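Local atomic coordinates of glycoside hydrolase family protein (Novosphingobium sp. PP1Y, PDB entry 6Q2F), a protein that probably hydrolyses terminal alpha-L-rhamnose residues from rhamnose-containing glycosides, as an alpha-L-rhamnosidase of the glycoside hydrolase class. Residues G84-F89 / L126-A131; W155-L160 / R439-G444. One frame throughout, in Å; residues are numbered along the deposited sequence.

Contact 1: G84-F89 / L126-A131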
loop_
_atom_site.group_PDB
_atom_site.type_symbol
_atom_site.label_atom_id
_atom_site.label_comp_id
_atom_site.label_asym_id
_atom_site.label_seq_id
_atom_site.Cartn_x
_atom_site.Cartn_y
_atom_site.Cartn_z
ATOM N N GLY A 84 0.212 2.008 -22.498
ATOM C CA GLY A 84 0.474 0.626 -22.849
ATOM C C GLY A 84 -0.617 -0.350 -22.439
ATOM O O GLY A 84 -0.613 -1.511 -22.854
ATOM N N GLY A 85 -1.548 0.084 -21.611
ATOM C CA GLY A 85 -2.571 -0.845 -21.164
ATOM C C GLY A 85 -3.513 -0.169 -20.200
ATOM O O GLY A 85 -3.349 1.006 -19.851
ATOM N N LEU A 86 -4.513 -0.929 -19.780
ATOM C CA LEU A 86 -5.595 -0.350 -19.004
ATOM C C LEU A 86 -6.218 -1.439 -18.150
ATOM O O LEU A 86 -6.223 -2.610 -18.523
ATOM C CB LEU A 86 -6.648 0.304 -19.912
ATOM C CG LEU A 86 -7.550 -0.577 -20.784
ATOM C CD1 LEU A 86 -8.510 0.355 -21.532
ATOM C CD2 LEU A 86 -6.774 -1.429 -21.809
ATOM N N GLN A 87 -6.729 -1.041 -16.996
ATOM C CA GLN A 87 -7.247 -1.991 -16.016
ATOM C C GLN A 87 -8.666 -1.563 -15.683
ATOM O O GLN A 87 -8.877 -0.517 -15.064
ATOM C CB GLN A 87 -6.330 -2.043 -14.790
ATOM C CG GLN A 87 -4.831 -2.182 -15.204
ATOM C CD GLN A 87 -3.907 -2.700 -14.096
ATOM O OE1 GLN A 87 -4.107 -2.435 -12.923
ATOM N NE2 GLN A 87 -2.875 -3.417 -14.486
ATOM N N ASN A 88 -9.628 -2.348 -16.137
ATOM C CA ASN A 88 -11.031 -1.980 -16.054
ATOM C C ASN A 88 -11.614 -2.270 -14.677
ATOM O O ASN A 88 -11.270 -3.263 -14.040
ATOM C CB ASN A 88 -11.829 -2.732 -17.122
ATOM C CG ASN A 88 -13.309 -2.389 -17.090
ATOM O OD1 ASN A 88 -14.163 -3.268 -16.973
ATOM N ND2 ASN A 88 -13.615 -1.102 -17.145
ATOM N N PHE A 89 -12.530 -1.404 -14.238
ATOM C CA PHE A 89 -13.371 -1.637 -13.068
ATOM C C PHE A 89 -14.792 -1.250 -13.416
ATOM O O PHE A 89 -15.021 -0.176 -13.996
ATOM C CB PHE A 89 -12.938 -0.806 -11.857
ATOM C CG PHE A 89 -11.513 -1.001 -11.459
ATOM C CD1 PHE A 89 -11.164 -2.034 -10.618
ATOM C CD2 PHE A 89 -10.523 -0.144 -11.926
ATOM C CE1 PHE A 89 -9.840 -2.212 -10.236
ATOM C CE2 PHE A 89 -9.197 -0.321 -11.554
ATOM C CZ PHE A 89 -8.858 -1.347 -10.708
ATOM N N LEU A 126 -3.161 -3.088 -26.563
ATOM C CA LEU A 126 -3.198 -2.600 -25.188
ATOM C C LEU A 126 -3.429 -3.785 -24.262
ATOM O O LEU A 126 -4.338 -4.583 -24.495
ATOM C CB LEU A 126 -4.313 -1.555 -25.003
ATOM C CG LEU A 126 -4.132 -0.309 -25.858
ATOM C CD1 LEU A 126 -5.388 0.568 -25.908
ATOM C CD2 LEU A 126 -2.941 0.472 -25.334
ATOM N N GLU A 127 -2.613 -3.894 -23.221
ATOM C CA GLU A 127 -2.800 -4.937 -22.215
ATOM C C GLU A 127 -4.019 -4.615 -21.360
ATOM O O GLU A 127 -4.027 -3.619 -20.635
ATOM C CB GLU A 127 -1.560 -5.054 -21.334
ATOM C CG GLU A 127 -1.782 -5.903 -20.092
ATOM C CD GLU A 127 -0.616 -5.847 -19.120
ATOM O OE1 GLU A 127 0.277 -6.703 -19.201
ATOM O OE2 GLU A 127 -0.610 -4.925 -18.277
ATOM N N LEU A 128 -5.038 -5.471 -21.405
ATOM C CA LEU A 128 -6.266 -5.237 -20.653
ATOM C C LEU A 128 -6.269 -6.091 -19.393
ATOM O O LEU A 128 -6.025 -7.300 -19.458
ATOM C CB LEU A 128 -7.495 -5.542 -21.511
ATOM C CG LEU A 128 -8.839 -5.529 -20.781
ATOM C CD1 LEU A 128 -9.096 -4.168 -20.135
ATOM C CD2 LEU A 128 -9.976 -5.871 -21.739
ATOM N N ALA A 129 -6.536 -5.461 -18.252
ATOM C CA ALA A 129 -6.690 -6.156 -16.985
ATOM C C ALA A 129 -8.079 -5.920 -16.402
ATOM O O ALA A 129 -8.743 -4.919 -16.691
ATOM C CB ALA A 129 -5.632 -5.694 -15.964
ATOM N N ILE A 130 -8.506 -6.862 -15.567
ATOM C CA ILE A 130 -9.726 -6.729 -14.780
ATOM C C ILE A 130 -9.376 -6.929 -13.319
ATOM O O ILE A 130 -8.361 -7.533 -12.980
ATOM C CB ILE A 130 -10.811 -7.734 -15.208
ATOM C CG1 ILE A 130 -10.276 -9.173 -15.050
ATOM C CG2 ILE A 130 -11.220 -7.451 -16.626
ATOM C CD1 ILE A 130 -11.356 -10.249 -15.296
ATOM N N ALA A 131 -10.234 -6.405 -12.449
ATOM C CA ALA A 131 -10.085 -6.666 -11.029
ATOM C C ALA A 131 -10.541 -8.090 -10.716
ATOM O O ALA A 131 -11.236 -8.734 -11.508
ATOM C CB ALA A 131 -10.902 -5.670 -10.211
HETATM O O HOH W 1 -3.050 -3.729 -17.673
HETATM O O HOH W 2 -12.768 -5.300 -13.257
#

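Contact 2: W155-L160 / R439-G444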
loop_
_atom_site.group_PDB
_atom_site.type_symbol
_atom_site.label_atom_id
_atom_site.label_comp_id
_atom_site.label_asym_id
_atom_site.label_seq_id
_atom_site.Cartn_x
_atom_site.Cartn_y
_atom_site.Cartn_z
ATOM N N TRP A 155 -17.854 -18.967 20.501
ATOM C CA TRP A 155 -17.855 -20.020 21.507
ATOM C C TRP A 155 -18.967 -19.803 22.513
ATOM O O TRP A 155 -19.409 -18.673 22.737
ATOM C CB TRP A 155 -16.513 -20.098 22.252
ATOM C CG TRP A 155 -16.135 -18.805 22.885
ATOM C CD1 TRP A 155 -16.417 -18.398 24.151
ATOM C CD2 TRP A 155 -15.407 -17.737 22.269
ATOM N NE1 TRP A 155 -15.914 -17.134 24.363
ATOM C CE2 TRP A 155 -15.286 -16.709 23.220
ATOM C CE3 TRP A 155 -14.849 -17.555 21.006
ATOM C CZ2 TRP A 155 -14.619 -15.505 22.951
ATOM C CZ3 TRP A 155 -14.188 -16.346 20.729
ATOM C CH2 TRP A 155 -14.089 -15.340 21.705
ATOM N N SER A 156 -19.400 -20.912 23.114
ATOM C CA SER A 156 -20.172 -20.916 24.343
ATOM C C SER A 156 -19.366 -21.645 25.407
ATOM O O SER A 156 -18.479 -22.446 25.097
ATOM C CB SER A 156 -21.531 -21.597 24.171
ATOM O OG SER A 156 -21.361 -23.002 24.125
ATOM N N GLU A 157 -19.668 -21.335 26.655
ATOM C CA GLU A 157 -19.000 -21.887 27.807
ATOM C C GLU A 157 -19.916 -22.495 28.835
ATOM O O GLU A 157 -20.968 -22.001 29.107
ATOM C CB GLU A 157 -18.325 -20.784 28.525
ATOM C CG GLU A 157 -16.930 -20.505 28.112
ATOM C CD GLU A 157 -16.233 -19.692 29.157
ATOM O OE1 GLU A 157 -16.605 -19.817 30.353
ATOM O OE2 GLU A 157 -15.323 -18.931 28.784
ATOM N N THR A 158 -19.480 -23.572 29.435
ATOM C CA THR A 158 -20.295 -24.231 30.444
ATOM C C THR A 158 -19.381 -24.735 31.553
ATOM O O THR A 158 -18.182 -24.937 31.348
ATOM C CB THR A 158 -21.116 -25.382 29.827
ATOM O OG1 THR A 158 -21.809 -24.898 28.669
ATOM C CG2 THR A 158 -22.149 -25.903 30.805
ATOM N N THR A 159 -19.948 -24.906 32.740
ATOM C CA THR A 159 -19.228 -25.454 33.878
ATOM C C THR A 159 -19.837 -26.790 34.286
ATOM O O THR A 159 -21.048 -27.001 34.152
ATOM C CB THR A 159 -19.245 -24.492 35.063
ATOM O OG1 THR A 159 -20.596 -24.133 35.359
ATOM C CG2 THR A 159 -18.453 -23.230 34.735
ATOM N N LEU A 160 -18.983 -27.691 34.782
ATOM C CA LEU A 160 -19.388 -29.009 35.261
ATOM C C LEU A 160 -18.644 -29.338 36.547
ATOM O O LEU A 160 -17.589 -28.771 36.838
ATOM C CB LEU A 160 -19.101 -30.108 34.236
ATOM C CG LEU A 160 -20.009 -30.186 33.022
ATOM C CD1 LEU A 160 -19.598 -31.385 32.180
ATOM C CD2 LEU A 160 -21.457 -30.293 33.484
ATOM N N ARG A 439 -14.578 -26.938 32.964
ATOM C CA ARG A 439 -15.037 -25.921 32.078
ATOM C C ARG A 439 -15.094 -26.569 30.729
ATOM O O ARG A 439 -14.158 -27.154 30.295
ATOM C CB ARG A 439 -14.078 -24.781 32.059
ATOM C CG ARG A 439 -14.649 -23.513 31.518
ATOM C CD ARG A 439 -13.958 -22.416 32.245
ATOM N NE ARG A 439 -13.926 -21.201 31.497
ATOM C CZ ARG A 439 -13.112 -20.200 31.778
ATOM N NH1 ARG A 439 -12.268 -20.282 32.791
ATOM N NH2 ARG A 439 -13.159 -19.101 31.047
ATOM N N VAL A 440 -16.228 -26.440 30.081
ATOM C CA VAL A 440 -16.414 -27.009 28.785
ATOM C C VAL A 440 -16.610 -25.885 27.800
ATOM O O VAL A 440 -17.482 -25.076 27.935
ATOM C CB VAL A 440 -17.605 -27.943 28.754
ATOM C CG1 VAL A 440 -17.711 -28.627 27.420
ATOM C CG2 VAL A 440 -17.484 -28.949 29.861
ATOM N N LEU A 441 -15.766 -25.893 26.795
ATOM C CA LEU A 441 -15.764 -24.895 25.776
ATOM C C LEU A 441 -16.239 -25.454 24.466
ATOM O O LEU A 441 -15.682 -26.387 23.955
ATOM C CB LEU A 441 -14.339 -24.412 25.643
ATOM C CG LEU A 441 -13.988 -23.173 24.885
ATOM C CD1 LEU A 441 -15.038 -22.139 25.117
ATOM C CD2 LEU A 441 -12.675 -22.665 25.393
ATOM N N ARG A 442 -17.284 -24.857 23.935
ATOM C CA ARG A 442 -17.785 -25.279 22.672
ATOM C C ARG A 442 -17.379 -24.206 21.684
ATOM O O ARG A 442 -17.851 -23.101 21.723
ATOM C CB ARG A 442 -19.283 -25.486 22.674
ATOM C CG ARG A 442 -19.794 -25.944 21.334
ATOM C CD ARG A 442 -21.247 -26.330 21.374
ATOM N NE ARG A 442 -21.771 -26.632 20.067
ATOM C CZ ARG A 442 -23.043 -26.858 19.819
ATOM N NH1 ARG A 442 -23.919 -26.813 20.790
ATOM N NH2 ARG A 442 -23.437 -27.118 18.597
ATOM N N LEU A 443 -16.488 -24.581 20.792
ATOM C CA LEU A 443 -15.993 -23.682 19.770
ATOM C C LEU A 443 -16.782 -23.892 18.489
ATOM O O LEU A 443 -17.073 -25.029 18.107
ATOM C CB LEU A 443 -14.505 -23.924 19.519
ATOM C CG LEU A 443 -13.631 -23.814 20.759
ATOM C CD1 LEU A 443 -12.189 -24.138 20.390
ATOM C CD2 LEU A 443 -13.742 -22.416 21.339
ATOM N N GLY A 444 -17.119 -22.794 17.830
ATOM C CA GLY A 444 -17.712 -22.863 16.512
ATOM C C GLY A 444 -17.183 -21.725 15.679
ATOM O O GLY A 444 -16.267 -21.013 16.107
HETATM O O HOH W 3 -19.969 -24.975 26.307
#

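Contact 1: G84-F89 / L126-A131
The backbone oxygen of E127 takes the N-H of L86 (L86 N to E127 O 2.9 Å), while water 1 lies 3.1 Å from the same E127 O. That water also accepts from Q87 NE2 and approaches E127 OE2. The strands run parallel: L86 O receives A129 N, A129 O receives N88 N at 2.8 Å, and E127 N bonds G84 O. Beyond N88 they splay, and water 2 fills in, 2.6 Å from N88 O and bonded to A131 N. On the face of Q87 and A129, the Q87 chain passes over the methyl, CG 3.7 Å from A129 CB; W58 holds its OE1, and E127 OE2 binds R56 and Y581. On the L86 face, chi1 of 70° sets CG between the backbone N and carbonyl carbon, bringing CD2 4.0 Å from both L126 CB and L128 CD1. F89 CE1 packs 3.6 Å from A131 CB. These are the second and third strands of a (beta/alpha)8 barrel, joined through helix 108-124, whose F114 and A121 pack on L128. Helix 68-81 covers L86, and strands 56-62 and 497-502 flank the pair.

Contact 2: W155-L160 / R439-G444
The edge strand of a four-stranded antiparallel sheet, 151-160, is zipped here to its neighbour 436-447. S156 and R442 form one hydrogen-bonded pair, T158 and V440 the next; V440 N gives the straighter bond of the latter, 2.8 Å to T158 O. Between them water 3 donates to V440 O and to S156 OG and bonds T158 OG1 at 3.0 Å; S156 OG also bonds A171. On the other face, R439 starts with CG anti to the backbone N (chi1 -162°) and crosses to E157. NH2 gives E157 OE2 a nearly linear 3.1 Å bond in the guanidinium plane, yet meets the oxygen from above the carboxylate plane; the two planes stand 48° apart. NE to E157 OE1 is weak at 3.2 Å. Beside this pair L441 CD1 wedges 3.9 Å from E157 CG and 3.8 Å from W155 CB, and L443 CD2 comes to the same CB, 3.7 Å away. A leucine in place of R439 would probably leave the E157 carboxylate without its cross-strand charge and free to swing toward solvent. E157 lies at the surface, so water probably weakens the ion pair, whereas the buried R442 guanidinium finds its counter-charge in E208.

How the contacts relate
Contact 1 belongs to the barrel, contact 2 to a beta-rich insertion. Strand 151-160 follows directly after barrel strand 127-131; the chain then builds several antiparallel sheets, comes back as strand 436-447 to close contact 2, and returns to the barrel through helix 469-487 and strand 497-502, next to 127-131. The contacts do not touch: their centres are 51 Å apart and their nearest atoms about 30 Å. Contact 1 is the one close to the bound sodium ion, with the F89 side chain about 8 Å from it. D503 and S504 follow strand 497-502 and E583 and E586 follow strand 579-582, on the C-terminal side where (beta/alpha)8 hydrolases carry their active sites; E644 completes the sodium site.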